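Long-range contact in alpha-L-rhamnosidase (Aspergillus terreus, PDB 6GSZ), which probably hydrolyses terminal non-reducing alpha-L-rhamnose residues in alpha-L-rhamnosides and holds a glucose molecule in a pocket of its six-hairpin glycosidase domain: residues R368-A373 / C461-E466. Sequence-based numbering, arbitrary orientation.
Sequences RPLRQA and CPQRDE. With BGC (beta-D-glucopyranose), chain B.
Arg371 reaches across to Asp465 and Glu466 in a salt-bridge network that joins a loop of the concanavalin-like domain, between strands 364-365 and 376-380, to a glucose-lining loop of the six-hairpin glycosidase domain. The network illustrates how a second-shell arginine, Arg371, can position a first-shell acid, Glu466. A bend in the Arg371 chain (chi3 -57°) brings the guanidinium side-on to Asp465. NE and NH2 both grip OD1: the NE bond, 2.8 Å long, lies in the guanidinium plane and meets the syn lone pair, while NH2 comes from above the carboxylate plane. The other carboxylate oxygen, OD2, takes a weak bond from the backbone N of Gln372, so Asp465 spans side chain and main chain of the opposing loop.

On the NH1/NH2 side of the guanidinium, Arg371 NH2 donates to Glu466 OE1 at 3.0 Å. Arg464 NE reaches that oxygen from the opposite face of the carboxylate, also at 3.0 Å, and water 2 bridges it to Arg371 NH1. These three donors hold OE1, with a weak bond from Arg464 NH2, whereas OE2 is bonded to Trp470. The two arginine side chains cross at a slant, their guanidinium planes 32° apart, with Arg464 CD 3.5 Å above the Arg371 plane and toward its rim. Arg464, extended from CG to NE, carries its NH2 to 3.1 Å from glucose O1, and its NH1 pairs with Glu740.

Apolar contacts flank the network. Ala373 CB packs against the backbone between Arg464 and Asp465, and Leu370 CD2 lies 3.7 Å from Gln463 CG. The Gln463 side chain folds back on the main chain of the next residue, where OE1 accepts from Arg464 N on an in-plane lone pair. Water 1 adds a further link, lying between Pro369 O and Arg464 NH1, 3.2 Å from the latter.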
# COMPACT_ATOMS: atom_id res chain seq x y z
N ARG A 368 0.94 -26.01 5.91
CA ARG A 368 2.36 -26.08 6.22
C ARG A 368 3.07 -24.73 5.98
O ARG A 368 3.79 -24.27 6.87
CB ARG A 368 3.02 -27.21 5.43
CG ARG A 368 4.47 -27.44 5.80
CD ARG A 368 5.40 -26.55 4.99
NE ARG A 368 5.51 -26.94 3.59
CZ ARG A 368 6.37 -26.39 2.73
NH1 ARG A 368 7.06 -25.31 3.08
NH2 ARG A 368 6.49 -26.96 1.54
N PRO A 369 2.96 -24.05 4.81
CA PRO A 369 3.74 -22.82 4.59
C PRO A 369 3.32 -21.58 5.39
O PRO A 369 3.98 -20.56 5.35
CB PRO A 369 3.58 -22.57 3.10
CG PRO A 369 2.35 -23.29 2.66
CD PRO A 369 2.14 -24.43 3.64
N LEU A 370 2.27 -21.70 6.18
CA LEU A 370 1.82 -20.65 7.10
C LEU A 370 2.74 -20.59 8.32
O LEU A 370 2.70 -19.60 9.06
CB LEU A 370 0.37 -20.87 7.52
CG LEU A 370 -0.66 -20.84 6.39
CD1 LEU A 370 -2.05 -21.10 6.95
CD2 LEU A 370 -0.61 -19.53 5.62
N ARG A 371 3.52 -21.65 8.55
CA ARG A 371 4.44 -21.69 9.70
C ARG A 371 3.63 -21.52 10.99
O ARG A 371 2.65 -22.22 11.14
CB ARG A 371 5.58 -20.68 9.54
CG ARG A 371 6.42 -20.87 8.27
CD ARG A 371 7.68 -20.03 8.25
NE ARG A 371 7.40 -18.61 8.41
CZ ARG A 371 8.03 -17.63 7.78
NH1 ARG A 371 9.01 -17.91 6.91
NH2 ARG A 371 7.68 -16.39 8.04
N GLN A 372 4.04 -20.61 11.88
CA GLN A 372 3.36 -20.45 13.20
C GLN A 372 2.26 -19.38 13.07
O GLN A 372 2.26 -18.40 13.84
CB GLN A 372 4.37 -20.11 14.29
CG GLN A 372 5.31 -21.27 14.60
CD GLN A 372 6.10 -21.07 15.86
OE1 GLN A 372 7.32 -21.04 15.83
NE2 GLN A 372 5.40 -20.91 16.97
N ALA A 373 1.36 -19.56 12.10
CA ALA A 373 0.13 -18.77 11.93
C ALA A 373 -1.01 -19.75 11.65
O ALA A 373 -1.05 -20.34 10.56
CB ALA A 373 0.30 -17.80 10.78
N CYS A 461 3.97 -10.15 2.83
CA CYS A 461 2.94 -11.13 2.55
C CYS A 461 1.81 -11.00 3.58
O CYS A 461 1.98 -10.31 4.56
CB CYS A 461 3.49 -12.56 2.56
SG CYS A 461 4.28 -13.06 4.11
N PRO A 462 0.63 -11.55 3.28
CA PRO A 462 -0.54 -11.39 4.14
C PRO A 462 -1.02 -12.64 4.86
O PRO A 462 -2.02 -12.53 5.54
CB PRO A 462 -1.59 -11.05 3.06
CG PRO A 462 -1.24 -11.97 1.90
CD PRO A 462 0.27 -12.12 1.97
N GLN A 463 -0.31 -13.75 4.75
CA GLN A 463 -0.89 -15.05 5.18
C GLN A 463 -0.14 -15.71 6.33
O GLN A 463 -0.81 -16.20 7.24
CB GLN A 463 -1.05 -15.97 3.95
CG GLN A 463 0.20 -16.68 3.46
CD GLN A 463 1.28 -15.78 2.92
OE1 GLN A 463 2.03 -15.17 3.68
NE2 GLN A 463 1.40 -15.68 1.60
N ARG A 464 1.18 -15.78 6.29
CA ARG A 464 1.96 -16.50 7.26
C ARG A 464 2.25 -15.59 8.47
O ARG A 464 1.68 -14.53 8.64
CB ARG A 464 3.22 -17.09 6.63
CG ARG A 464 4.28 -16.08 6.21
CD ARG A 464 5.39 -16.76 5.43
NE ARG A 464 6.42 -15.84 5.01
CZ ARG A 464 7.10 -15.91 3.87
NH1 ARG A 464 6.96 -16.98 3.10
NH2 ARG A 464 7.88 -14.89 3.51
N ASP A 465 3.13 -16.10 9.34
CA ASP A 465 3.55 -15.43 10.57
C ASP A 465 4.62 -14.39 10.28
O ASP A 465 5.69 -14.45 10.78
CB ASP A 465 4.03 -16.46 11.60
CG ASP A 465 5.15 -17.37 11.13
OD1 ASP A 465 5.47 -17.34 9.91
OD2 ASP A 465 5.70 -18.08 11.95
N GLU A 466 4.27 -13.45 9.41
CA GLU A 466 5.20 -12.38 9.00
C GLU A 466 4.36 -11.12 8.80
O GLU A 466 3.99 -10.50 9.75
CB GLU A 466 6.04 -12.87 7.81
CG GLU A 466 7.27 -12.02 7.53
CD GLU A 466 8.38 -12.74 6.80
OE1 GLU A 466 8.18 -13.89 6.40
OE2 GLU A 466 9.46 -12.15 6.65
C2 BGC B . 10.72 -10.51 2.29
C3 BGC B . 12.17 -10.28 1.97
C4 BGC B . 13.18 -10.66 3.03
C5 BGC B . 12.81 -12.00 3.43
C6 BGC B . 13.85 -12.41 4.46
C1 BGC B . 10.53 -11.90 2.85
O1 BGC B . 9.14 -12.14 3.02
O2 BGC B . 9.98 -10.67 1.10
O3 BGC B . 12.35 -8.97 1.88
O4 BGC B . 14.58 -10.58 2.67
O5 BGC B . 11.44 -12.16 3.92
O6 BGC B . 13.46 -13.67 5.01
O HOH W 1 6.50 -19.76 4.53
O HOH W 2 10.42 -15.48 6.15